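HhaI Restriction Endonuclease (Haemophilus parahaemolyticus, PDB 6UKI) probably acts as a type II restriction endonuclease that cuts double-stranded DNA at a short specific sequence, using divalent metal ions. Local coordinates at residues A[6-11]-A[22-27]; A[33-38]-A[45-50]; A[41-46]-A[126-131]. All coordinates share one frame; numbering follows the deposited sequence.

In the fold
Contacts 1, 2 and 3 follow one another across the mixed sheet, whose strand order is 22-24, 35-37, 43-47, 126-132, 136-140. Contact 1 lays helix 3-18 against edge strand 22-24, which pairs with strand 35-37 of contact 2; the centres of contacts 1 and 2 are about 7 Å apart. Contacts 2 and 3 share I45 and E46 of strand 43-47, with centres about 6 Å apart. Those of contacts 1 and 3 are about 12 Å apart, yet F22 packs on I45, and K25 NZ meets Y44 OH at 2.7 Å. Contact 2 holds two calcium ions against the DNA backbone, contact 3 backs E46, and contact 1 brings E7 within about 4 Å of one ion.

Contact 1: A[6-11]-A[22-27]; sequences FEVFCV and FAKKGE
The salt bridge between E7 and K24 ties helix 3-18 to the edge strand 22-24: K24 NZ lies 3.0 Å from E7 OE2, a weak hydrogen bond by its geometry. The lysine leaves the strand toward the helix and then runs along its surface. Its CG leaves opposite the backbone N, the chain bends at chi2 (-125°), and the methylenes then run past three helix residues in turn. First K24 CG meets V11 CG2 at 3.6 Å, then K24 CE passes V8 CG2 at 4.1 Å and E7 CB at 3.7 Å. The three helix side chains cross the lysine at about a right angle. At the other end V11 CG1 lies near the carbonyl oxygen of F22, whose ring turns off toward L14 and I45. The axes of segments 6-11 and 22-24 approach to 9.5 Å and run nearly antiparallel, at 166°. E7 also touches D34 and A47 and packs on a DNA phosphate, while the nearest atom of its side chain is about 4 Å from a calcium ion. The ammonium group of K24 would therefore partly offset the negative charge of E7, D34 and the phosphate beside the metals.

Contact 2: A[33-38]-A[45-50]; sequences SDILFT and IEAKMP. With CA (calcium ion), chain G; CA (calcium ion), chain H; nucleotides of chain B.
D34, E46 and A47 meet across the hairpin through a calcium ion (chain G), which D34 OD2 and E46 OE1 each bind at 2.3 Å and the carbonyl A47 O at 2.2 Å. OP1 of DC9 of chain B and a water complete the ligands found here. The other oxygen, D34 OD1, binds the second calcium ion (chain H) at 2.3 Å, so this one carboxylate bridges the two metals; the same OP1 binds both, the second at a longer distance. The D34 and E46 carboxylates are turned 37° from each other, and the metal would offset the repulsion between their oxygens. E46 gets its OE1 to the ion through a bend at chi2 (65°). K48, next along from A47, reaches to the phosphate, its NZ donating to OP2 of DC9 of chain B at 2.9 Å and forming a salt bridge with E46 OE1 whose hydrogen bond is weak.

In the next shell A47 N donates to D34 OD2 at 3.0 Å on the anti side of the carboxylate, 27° out of its plane. S33 OG bonds to E46 OE2, though at a modelled length too short to be trusted. Behind the site I35 and I45 form an antiparallel hydrogen-bonded pair, with I45 N to I35 O at 2.8 Å; I35 packs on V11 and I45 on L14 of helix 3-18, and both touch F22. An aspartate followed on the next strand by Glu-Ala-Lys matches the signature of the PD-(D/E)XK nucleases.

Contact 3: A[41-46]-A[126-131]; sequences NPFYIE and VKFFIT. With CA (calcium ion), chain G; nucleotides of chain B.
The F129 ring carries the E46 side chain over one face, with E46 CB 4.2 Å from the ring centroid in a CH-pi contact; it meets Y121 edge-to-face and the ring of F139 with nearly parallel planes. On the other side of the sheet the rings of F43 and F128 meet obliquely, centroids 5.5 Å apart and planes at 44°, with F43 CE2 3.8 Å from F128 CD1. F43 CG sits between its backbone N and carbonyl carbon (chi1 60°), which swings the ring over the neighbouring strand. There the side chains of K127 and F43 cross at about a right angle, with K127 CE oblique to the ring, 3.7 Å from F43 CD1.

These rings clothe the two sides of a parallel pairing between the central strand 43-47 and its neighbour 126-132, consistent with a PD-(D/E)XK nuclease core. Segments 43-46 and 126-131 are twisted 27° against each other. Y44 pairs with V126 but I45 with F128, so the register slips by one residue at a beta bulge, with K127 the additional residue. K127 N donates to Y44 O at 3.0 Å before the slip; after it, E46 N donates to F128 O and I130 N to E46 O, each at 2.9 Å, so both the N-H and the carbonyl of E46 are bonded to strand 126-132 while its carboxylate points to the calcium site.

I45 CG2 touches I130 CG2 on the face that F252 and L14 cover. Across the sheet, Y44 CB packs on V126 CG2, and the Y44 hydroxyl is hydrogen-bonded to K25 NZ.

Contact 1: A[6-11]-A[22-27]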
loop_
_atom_site.group_PDB
_atom_site.type_symbol
_atom_site.label_atom_id
_atom_site.label_comp_id
_atom_site.label_asym_id
_atom_site.label_seq_id
_atom_site.Cartn_x
_atom_site.Cartn_y
_atom_site.Cartn_z
ATOM N N PHE A 6 -9.902 -3.833 9.271
ATOM C CA PHE A 6 -10.377 -4.839 8.328
ATOM C C PHE A 6 -9.450 -6.050 8.287
ATOM O O PHE A 6 -9.921 -7.193 8.238
ATOM C CB PHE A 6 -10.522 -4.229 6.935
ATOM C CG PHE A 6 -11.044 -5.192 5.908
ATOM C CD1 PHE A 6 -12.408 -5.400 5.764
ATOM C CD2 PHE A 6 -10.172 -5.902 5.099
ATOM C CE1 PHE A 6 -12.893 -6.300 4.823
ATOM C CE2 PHE A 6 -10.647 -6.793 4.154
ATOM C CZ PHE A 6 -12.008 -6.998 4.019
ATOM N N GLU A 7 -8.132 -5.823 8.279
ATOM C CA GLU A 7 -7.189 -6.938 8.343
ATOM C C GLU A 7 -7.434 -7.785 9.585
ATOM O O GLU A 7 -7.407 -9.021 9.523
ATOM C CB GLU A 7 -5.749 -6.420 8.337
ATOM C CG GLU A 7 -5.042 -6.452 6.999
ATOM C CD GLU A 7 -3.598 -5.969 7.101
ATOM O OE1 GLU A 7 -3.093 -5.356 6.131
ATOM O OE2 GLU A 7 -2.966 -6.202 8.155
ATOM N N VAL A 8 -7.697 -7.135 10.722
ATOM C CA VAL A 8 -7.920 -7.872 11.961
ATOM C C VAL A 8 -9.171 -8.737 11.859
ATOM O O VAL A 8 -9.206 -9.862 12.377
ATOM C CB VAL A 8 -7.997 -6.901 13.152
ATOM C CG1 VAL A 8 -8.656 -7.579 14.344
ATOM C CG2 VAL A 8 -6.599 -6.394 13.508
ATOM N N PHE A 9 -10.222 -8.235 11.197
ATOM C CA PHE A 9 -11.449 -9.019 11.084
ATOM C C PHE A 9 -11.250 -10.241 10.194
ATOM O O PHE A 9 -11.868 -11.282 10.432
ATOM C CB PHE A 9 -12.594 -8.145 10.560
ATOM C CG PHE A 9 -13.378 -7.440 11.642
ATOM C CD1 PHE A 9 -14.281 -8.133 12.432
ATOM C CD2 PHE A 9 -13.210 -6.084 11.869
ATOM C CE1 PHE A 9 -15.003 -7.481 13.429
ATOM C CE2 PHE A 9 -13.931 -5.424 12.860
ATOM C CZ PHE A 9 -14.827 -6.125 13.641
ATOM N N CYS A 10 -10.381 -10.144 9.186
ATOM C CA CYS A 10 -10.080 -11.310 8.359
ATOM C C CYS A 10 -9.279 -12.357 9.122
ATOM O O CYS A 10 -9.542 -13.558 8.991
ATOM C CB CYS A 10 -9.324 -10.915 7.096
ATOM S SG CYS A 10 -10.138 -9.708 6.068
ATOM N N VAL A 11 -8.273 -11.935 9.894
ATOM C CA VAL A 11 -7.493 -12.927 10.624
ATOM C C VAL A 11 -8.360 -13.598 11.674
ATOM O O VAL A 11 -8.344 -14.824 11.827
ATOM C CB VAL A 11 -6.257 -12.259 11.252
ATOM C CG1 VAL A 11 -5.431 -13.277 11.959
ATOM C CG2 VAL A 11 -5.456 -11.547 10.206
ATOM N N PHE A 22 -3.084 -19.048 11.608
ATOM C CA PHE A 22 -2.914 -17.870 10.763
ATOM C C PHE A 22 -2.254 -16.773 11.580
ATOM O O PHE A 22 -2.778 -16.375 12.624
ATOM C CB PHE A 22 -4.255 -17.394 10.200
ATOM C CG PHE A 22 -4.952 -18.426 9.380
ATOM C CD1 PHE A 22 -4.725 -18.507 8.018
ATOM C CD2 PHE A 22 -5.804 -19.344 9.975
ATOM C CE1 PHE A 22 -5.350 -19.474 7.253
ATOM C CE2 PHE A 22 -6.437 -20.317 9.216
ATOM C CZ PHE A 22 -6.207 -20.384 7.854
ATOM N N ALA A 23 -1.112 -16.289 11.106
ATOM C CA ALA A 23 -0.339 -15.270 11.801
ATOM C C ALA A 23 -0.421 -13.964 11.029
ATOM O O ALA A 23 -0.137 -13.931 9.828
ATOM C CB ALA A 23 1.121 -15.693 11.958
ATOM N N LYS A 24 -0.809 -12.899 11.722
ATOM C CA LYS A 24 -0.886 -11.567 11.136
ATOM C C LYS A 24 0.468 -10.872 11.225
ATOM O O LYS A 24 1.068 -10.796 12.300
ATOM C CB LYS A 24 -1.956 -10.737 11.844
ATOM C CG LYS A 24 -2.553 -9.628 10.995
ATOM C CD LYS A 24 -2.443 -8.275 11.684
ATOM C CE LYS A 24 -3.423 -7.288 11.072
ATOM N NZ LYS A 24 -2.943 -5.876 11.129
ATOM N N LYS A 25 0.931 -10.348 10.098
ATOM C CA LYS A 25 2.156 -9.570 10.057
ATOM C C LYS A 25 1.856 -8.092 10.319
ATOM O O LYS A 25 0.719 -7.696 10.593
ATOM C CB LYS A 25 2.853 -9.775 8.715
ATOM C CG LYS A 25 3.236 -11.226 8.455
ATOM C CD LYS A 25 4.572 -11.568 9.098
ATOM C CE LYS A 25 5.257 -12.694 8.359
ATOM N NZ LYS A 25 6.111 -12.190 7.249
ATOM N N GLY A 26 2.892 -7.260 10.226
ATOM C CA GLY A 26 2.726 -5.847 10.512
ATOM C C GLY A 26 1.813 -5.162 9.513
ATOM O O GLY A 26 1.775 -5.499 8.330
ATOM N N GLU A 27 1.053 -4.188 10.014
ATOM C CA GLU A 27 0.069 -3.461 9.218
ATOM C C GLU A 27 0.706 -2.799 8.005
ATOM O O GLU A 27 0.418 -3.168 6.860
ATOM C CB GLU A 27 -0.626 -2.390 10.066
ATOM C CG GLU A 27 -1.129 -2.858 11.422
ATOM C CD GLU A 27 -1.718 -1.723 12.248
ATOM O OE1 GLU A 27 -2.494 -2.001 13.187
ATOM O OE2 GLU A 27 -1.405 -0.548 11.955
#

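Contact 2: A[33-38]-A[45-50]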
loop_
_atom_site.group_PDB
_atom_site.type_symbol
_atom_site.label_atom_id
_atom_site.label_comp_id
_atom_site.label_asym_id
_atom_site.label_seq_id
_atom_site.Cartn_x
_atom_site.Cartn_y
_atom_site.Cartn_z
ATOM N N SER A 33 3.611 -10.072 2.738
ATOM C CA SER A 33 2.163 -10.053 2.605
ATOM C C SER A 33 1.501 -10.202 3.981
ATOM O O SER A 33 2.168 -10.401 4.999
ATOM C CB SER A 33 1.714 -11.143 1.640
ATOM O OG SER A 33 0.390 -10.909 1.211
ATOM N N ASP A 34 0.163 -10.149 4.006
ATOM C CA ASP A 34 -0.579 -9.822 5.227
ATOM C C ASP A 34 -0.618 -10.971 6.234
ATOM O O ASP A 34 -0.303 -10.779 7.412
ATOM C CB ASP A 34 -2.008 -9.399 4.876
ATOM C CG ASP A 34 -2.060 -8.106 4.088
ATOM O OD1 ASP A 34 -1.037 -7.391 4.054
ATOM O OD2 ASP A 34 -3.128 -7.806 3.508
ATOM N N ILE A 35 -1.026 -12.163 5.802
ATOM C CA ILE A 35 -1.372 -13.255 6.707
ATOM C C ILE A 35 -0.627 -14.516 6.286
ATOM O O ILE A 35 -0.718 -14.939 5.128
ATOM C CB ILE A 35 -2.891 -13.504 6.708
ATOM C CG1 ILE A 35 -3.631 -12.247 7.168
ATOM C CG2 ILE A 35 -3.242 -14.723 7.547
ATOM C CD1 ILE A 35 -5.002 -12.092 6.536
ATOM N N LEU A 36 0.091 -15.130 7.226
ATOM C CA LEU A 36 0.867 -16.338 6.953
ATOM C C LEU A 36 0.149 -17.553 7.534
ATOM O O LEU A 36 -0.010 -17.664 8.754
ATOM C CB LEU A 36 2.271 -16.220 7.529
ATOM C CG LEU A 36 3.148 -17.461 7.362
ATOM C CD1 LEU A 36 3.399 -17.757 5.880
ATOM C CD2 LEU A 36 4.461 -17.283 8.116
ATOM N N PHE A 37 -0.283 -18.460 6.662
ATOM C CA PHE A 37 -0.851 -19.726 7.104
ATOM C C PHE A 37 0.279 -20.625 7.590
ATOM O O PHE A 37 1.115 -21.069 6.797
ATOM C CB PHE A 37 -1.622 -20.383 5.967
ATOM C CG PHE A 37 -1.888 -21.840 6.181
ATOM C CD1 PHE A 37 -2.671 -22.266 7.241
ATOM C CD2 PHE A 37 -1.363 -22.787 5.313
ATOM C CE1 PHE A 37 -2.928 -23.609 7.436
ATOM C CE2 PHE A 37 -1.609 -24.139 5.501
ATOM C CZ PHE A 37 -2.397 -24.548 6.566
ATOM N N THR A 38 0.312 -20.882 8.893
ATOM C CA THR A 38 1.415 -21.608 9.513
ATOM C C THR A 38 1.138 -23.105 9.586
ATOM O O THR A 38 1.358 -23.755 10.607
ATOM C CB THR A 38 1.677 -21.028 10.896
ATOM O OG1 THR A 38 0.520 -21.216 11.720
ATOM C CG2 THR A 38 1.956 -19.540 10.788
ATOM N N ILE A 45 -1.727 -15.224 2.570
ATOM C CA ILE A 45 -3.066 -14.774 2.213
ATOM C C ILE A 45 -3.060 -13.255 2.245
ATOM O O ILE A 45 -2.654 -12.656 3.247
ATOM C CB ILE A 45 -4.127 -15.322 3.182
ATOM C CG1 ILE A 45 -4.065 -16.846 3.251
ATOM C CG2 ILE A 45 -5.518 -14.844 2.781
ATOM C CD1 ILE A 45 -4.893 -17.413 4.389
ATOM N N GLU A 46 -3.517 -12.632 1.164
ATOM C CA GLU A 46 -3.524 -11.180 1.055
ATOM C C GLU A 46 -4.931 -10.639 1.301
ATOM O O GLU A 46 -5.874 -11.018 0.601
ATOM C CB GLU A 46 -3.016 -10.749 -0.319
ATOM C CG GLU A 46 -2.982 -9.240 -0.527
ATOM C CD GLU A 46 -1.996 -8.527 0.384
ATOM O OE1 GLU A 46 -2.041 -7.283 0.428
ATOM O OE2 GLU A 46 -1.178 -9.196 1.051
ATOM N N ALA A 47 -5.060 -9.741 2.280
ATOM C CA ALA A 47 -6.319 -9.073 2.590
ATOM C C ALA A 47 -6.403 -7.744 1.848
ATOM O O ALA A 47 -5.440 -6.975 1.847
ATOM C CB ALA A 47 -6.434 -8.830 4.098
ATOM N N LYS A 48 -7.553 -7.465 1.231
ATOM C CA LYS A 48 -7.764 -6.196 0.541
ATOM C C LYS A 48 -9.219 -5.784 0.686
ATOM O O LYS A 48 -10.111 -6.616 0.537
ATOM C CB LYS A 48 -7.409 -6.294 -0.951
ATOM C CG LYS A 48 -5.946 -6.558 -1.208
ATOM C CD LYS A 48 -5.485 -6.015 -2.527
ATOM C CE LYS A 48 -4.022 -5.596 -2.422
ATOM N NZ LYS A 48 -3.787 -4.885 -1.128
ATOM N N MET A 49 -9.458 -4.505 0.964
ATOM C CA MET A 49 -10.828 -4.002 1.052
ATOM C C MET A 49 -11.473 -3.964 -0.336
ATOM O O MET A 49 -10.790 -4.076 -1.355
ATOM C CB MET A 49 -10.846 -2.613 1.693
ATOM C CG MET A 49 -10.993 -2.624 3.201
ATOM S SD MET A 49 -10.420 -1.116 4.008
ATOM C CE MET A 49 -11.949 -0.383 4.553
ATOM N N PRO A 50 -12.799 -3.809 -0.409
ATOM C CA PRO A 50 -13.450 -3.759 -1.730
ATOM C C PRO A 50 -12.904 -2.685 -2.659
ATOM O O PRO A 50 -12.903 -2.880 -3.880
ATOM C CB PRO A 50 -14.917 -3.514 -1.373
ATOM C CG PRO A 50 -15.075 -4.196 -0.074
ATOM C CD PRO A 50 -13.792 -3.940 0.674
HETATM CA CA CA G . -3.393 -6.202 1.920
HETATM CA CA CA H . 0.251 -5.509 4.075
ATOM P P DC B 9 -1.380 -3.824 1.739
ATOM O OP1 DC B 9 -1.939 -4.854 2.627
ATOM O OP2 DC B 9 -1.428 -3.961 0.281
ATOM O "O5'" DC B 9 -2.118 -2.459 2.117
ATOM C "C5'" DC B 9 -2.532 -2.251 3.434
ATOM C "C4'" DC B 9 -3.058 -0.850 3.622
ATOM O "O4'" DC B 9 -2.002 0.122 3.448
ATOM C "C3'" DC B 9 -4.109 -0.396 2.637
ATOM O "O3'" DC B 9 -5.354 -0.998 2.925
ATOM C "C2'" DC B 9 -4.109 1.103 2.936
ATOM C "C1'" DC B 9 -2.601 1.371 3.085
ATOM N N1 DC B 9 -1.972 1.859 1.817
ATOM C C2 DC B 9 -1.965 3.221 1.536
ATOM O O2 DC B 9 -2.450 3.998 2.355
ATOM N N3 DC B 9 -1.410 3.652 0.373
ATOM C C4 DC B 9 -0.882 2.771 -0.485
ATOM N N4 DC B 9 -0.341 3.241 -1.615
ATOM C C5 DC B 9 -0.888 1.372 -0.222
ATOM C C6 DC B 9 -1.440 0.962 0.927
ATOM P P DT B 10 -6.181 -1.754 1.770
ATOM O OP1 DT B 10 -7.284 -2.471 2.439
ATOM O OP2 DT B 10 -5.221 -2.484 0.909
ATOM O "O5'" DT B 10 -6.813 -0.571 0.895
ATOM C "C5'" DT B 10 -7.964 0.121 1.344
ATOM C "C4'" DT B 10 -7.593 1.455 1.967
ATOM O "O4'" DT B 10 -6.901 2.291 0.994
ATOM C "C3'" DT B 10 -8.778 2.281 2.474
ATOM O "O3'" DT B 10 -8.427 2.891 3.708
ATOM C "C2'" DT B 10 -8.983 3.315 1.361
ATOM C "C1'" DT B 10 -7.553 3.553 0.894
ATOM N N1 DT B 10 -7.432 4.050 -0.540
ATOM C C2 DT B 10 -6.648 5.159 -0.818
ATOM O O2 DT B 10 -6.058 5.794 0.034
ATOM N N3 DT B 10 -6.582 5.502 -2.139
ATOM C C4 DT B 10 -7.208 4.869 -3.195
ATOM O O4 DT B 10 -7.091 5.258 -4.354
ATOM C C5 DT B 10 -8.011 3.716 -2.844
ATOM C C7 DT B 10 -8.734 2.948 -3.911
ATOM C C6 DT B 10 -8.081 3.365 -1.549
HETATM O O HOH W 1 0.644 -6.719 2.070
HETATM O O HOH W 2 -4.288 -5.847 3.910
#

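Contact 3: A[41-46]-A[126-131]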
loop_
_atom_site.group_PDB
_atom_site.type_symbol
_atom_site.label_atom_id
_atom_site.label_comp_id
_atom_site.label_asym_id
_atom_site.label_seq_id
_atom_site.Cartn_x
_atom_site.Cartn_y
_atom_site.Cartn_z
ATOM N N ASN A 41 1.869 -26.694 4.773
ATOM C CA ASN A 41 2.209 -26.116 3.472
ATOM C C ASN A 41 2.024 -24.611 3.587
ATOM O O ASN A 41 1.022 -24.054 3.116
ATOM C CB ASN A 41 1.362 -26.713 2.349
ATOM C CG ASN A 41 1.731 -28.156 2.052
ATOM O OD1 ASN A 41 2.527 -28.436 1.155
ATOM N ND2 ASN A 41 1.159 -29.084 2.817
ATOM N N PRO A 42 2.972 -23.922 4.219
ATOM C CA PRO A 42 2.791 -22.492 4.480
ATOM C C PRO A 42 2.717 -21.688 3.194
ATOM O O PRO A 42 3.368 -22.001 2.195
ATOM C CB PRO A 42 4.033 -22.122 5.298
ATOM C CG PRO A 42 5.050 -23.155 4.916
ATOM C CD PRO A 42 4.274 -24.414 4.700
ATOM N N PHE A 43 1.897 -20.643 3.235
ATOM C CA PHE A 43 1.750 -19.699 2.137
ATOM C C PHE A 43 1.165 -18.414 2.711
ATOM O O PHE A 43 0.824 -18.341 3.897
ATOM C CB PHE A 43 0.869 -20.271 1.025
ATOM C CG PHE A 43 -0.528 -20.628 1.468
ATOM C CD1 PHE A 43 -0.896 -21.955 1.635
ATOM C CD2 PHE A 43 -1.484 -19.639 1.691
ATOM C CE1 PHE A 43 -2.181 -22.288 2.029
ATOM C CE2 PHE A 43 -2.770 -19.964 2.089
ATOM C CZ PHE A 43 -3.119 -21.290 2.257
ATOM N N TYR A 44 1.008 -17.409 1.855
ATOM C CA TYR A 44 0.480 -16.125 2.292
ATOM C C TYR A 44 -0.927 -15.911 1.760
ATOM O O TYR A 44 -1.275 -16.361 0.662
ATOM C CB TYR A 44 1.374 -14.966 1.846
ATOM C CG TYR A 44 2.536 -14.713 2.776
ATOM C CD1 TYR A 44 2.360 -14.017 3.961
ATOM C CD2 TYR A 44 3.808 -15.183 2.474
ATOM C CE1 TYR A 44 3.417 -13.793 4.821
ATOM C CE2 TYR A 44 4.872 -14.958 3.323
ATOM C CZ TYR A 44 4.670 -14.266 4.495
ATOM O OH TYR A 44 5.719 -14.039 5.345
ATOM N N ILE A 45 -1.727 -15.224 2.570
ATOM C CA ILE A 45 -3.066 -14.774 2.213
ATOM C C ILE A 45 -3.060 -13.255 2.245
ATOM O O ILE A 45 -2.654 -12.656 3.247
ATOM C CB ILE A 45 -4.127 -15.322 3.182
ATOM C CG1 ILE A 45 -4.065 -16.846 3.251
ATOM C CG2 ILE A 45 -5.518 -14.844 2.781
ATOM C CD1 ILE A 45 -4.893 -17.413 4.389
ATOM N N GLU A 46 -3.517 -12.632 1.164
ATOM C CA GLU A 46 -3.524 -11.180 1.055
ATOM C C GLU A 46 -4.931 -10.639 1.301
ATOM O O GLU A 46 -5.874 -11.018 0.601
ATOM C CB GLU A 46 -3.016 -10.749 -0.319
ATOM C CG GLU A 46 -2.982 -9.240 -0.527
ATOM C CD GLU A 46 -1.996 -8.527 0.384
ATOM O OE1 GLU A 46 -2.041 -7.283 0.428
ATOM O OE2 GLU A 46 -1.178 -9.196 1.051
ATOM N N VAL A 126 1.957 -15.344 -2.382
ATOM C CA VAL A 126 0.534 -15.209 -2.090
ATOM C C VAL A 126 -0.228 -16.234 -2.922
ATOM O O VAL A 126 -0.178 -16.220 -4.156
ATOM C CB VAL A 126 0.041 -13.782 -2.374
ATOM C CG1 VAL A 126 -1.479 -13.752 -2.433
ATOM C CG2 VAL A 126 0.567 -12.811 -1.309
ATOM N N LYS A 127 -0.941 -17.133 -2.252
ATOM C CA LYS A 127 -1.755 -18.088 -2.984
ATOM C C LYS A 127 -3.238 -17.775 -2.937
ATOM O O LYS A 127 -3.963 -18.184 -3.846
ATOM C CB LYS A 127 -1.520 -19.515 -2.467
ATOM C CG LYS A 127 -0.538 -20.289 -3.338
ATOM C CD LYS A 127 0.407 -21.154 -2.527
ATOM C CE LYS A 127 -0.295 -22.381 -1.971
ATOM N NZ LYS A 127 0.666 -23.514 -1.807
ATOM N N PHE A 128 -3.697 -17.032 -1.937
ATOM C CA PHE A 128 -5.111 -16.731 -1.794
ATOM C C PHE A 128 -5.297 -15.277 -1.387
ATOM O O PHE A 128 -4.451 -14.686 -0.714
ATOM C CB PHE A 128 -5.770 -17.654 -0.764
ATOM C CG PHE A 128 -5.892 -19.070 -1.228
ATOM C CD1 PHE A 128 -4.857 -19.967 -1.036
ATOM C CD2 PHE A 128 -7.035 -19.498 -1.882
ATOM C CE1 PHE A 128 -4.967 -21.273 -1.474
ATOM C CE2 PHE A 128 -7.149 -20.798 -2.323
ATOM C CZ PHE A 128 -6.114 -21.688 -2.114
ATOM N N PHE A 129 -6.419 -14.710 -1.811
ATOM C CA PHE A 129 -6.867 -13.401 -1.366
ATOM C C PHE A 129 -8.078 -13.563 -0.461
ATOM O O PHE A 129 -8.840 -14.526 -0.584
ATOM C CB PHE A 129 -7.246 -12.511 -2.549
ATOM C CG PHE A 129 -6.078 -11.910 -3.260
ATOM C CD1 PHE A 129 -5.335 -12.659 -4.154
ATOM C CD2 PHE A 129 -5.734 -10.584 -3.052
ATOM C CE1 PHE A 129 -4.257 -12.103 -4.818
ATOM C CE2 PHE A 129 -4.660 -10.022 -3.712
ATOM C CZ PHE A 129 -3.919 -10.784 -4.595
ATOM N N ILE A 130 -8.259 -12.606 0.439
ATOM C CA ILE A 130 -9.460 -12.524 1.255
ATOM C C ILE A 130 -9.992 -11.098 1.191
ATOM O O ILE A 130 -9.221 -10.130 1.215
ATOM C CB ILE A 130 -9.192 -12.966 2.710
ATOM C CG1 ILE A 130 -10.466 -12.859 3.553
ATOM C CG2 ILE A 130 -8.065 -12.161 3.315
ATOM C CD1 ILE A 130 -10.513 -13.818 4.731
ATOM N N THR A 131 -11.310 -10.975 1.091
ATOM C CA THR A 131 -12.003 -9.691 1.074
ATOM C C THR A 131 -13.462 -9.967 1.432
ATOM O O THR A 131 -13.817 -11.093 1.795
ATOM C CB THR A 131 -11.821 -8.989 -0.281
ATOM O OG1 THR A 131 -12.540 -7.748 -0.283
ATOM C CG2 THR A 131 -12.293 -9.862 -1.435
HETATM CA CA CA G . -3.393 -6.202 1.920
ATOM P P DC B 9 -1.380 -3.824 1.739
ATOM O OP1 DC B 9 -1.939 -4.854 2.627
ATOM O OP2 DC B 9 -1.428 -3.961 0.281
ATOM O "O5'" DC B 9 -2.118 -2.459 2.117
ATOM C "C5'" DC B 9 -2.532 -2.251 3.434
ATOM C "C4'" DC B 9 -3.058 -0.850 3.622
ATOM O "O4'" DC B 9 -2.002 0.122 3.448
ATOM C "C3'" DC B 9 -4.109 -0.396 2.637
ATOM O "O3'" DC B 9 -5.354 -0.998 2.925
ATOM C "C2'" DC B 9 -4.109 1.103 2.936
ATOM C "C1'" DC B 9 -2.601 1.371 3.085
ATOM N N1 DC B 9 -1.972 1.859 1.817
ATOM C C2 DC B 9 -1.965 3.221 1.536
ATOM O O2 DC B 9 -2.450 3.998 2.355
ATOM N N3 DC B 9 -1.410 3.652 0.373
ATOM C C4 DC B 9 -0.882 2.771 -0.485
ATOM N N4 DC B 9 -0.341 3.241 -1.615
ATOM C C5 DC B 9 -0.888 1.372 -0.222
ATOM C C6 DC B 9 -1.440 0.962 0.927
HETATM O O HOH W 2 -4.288 -5.847 3.910
#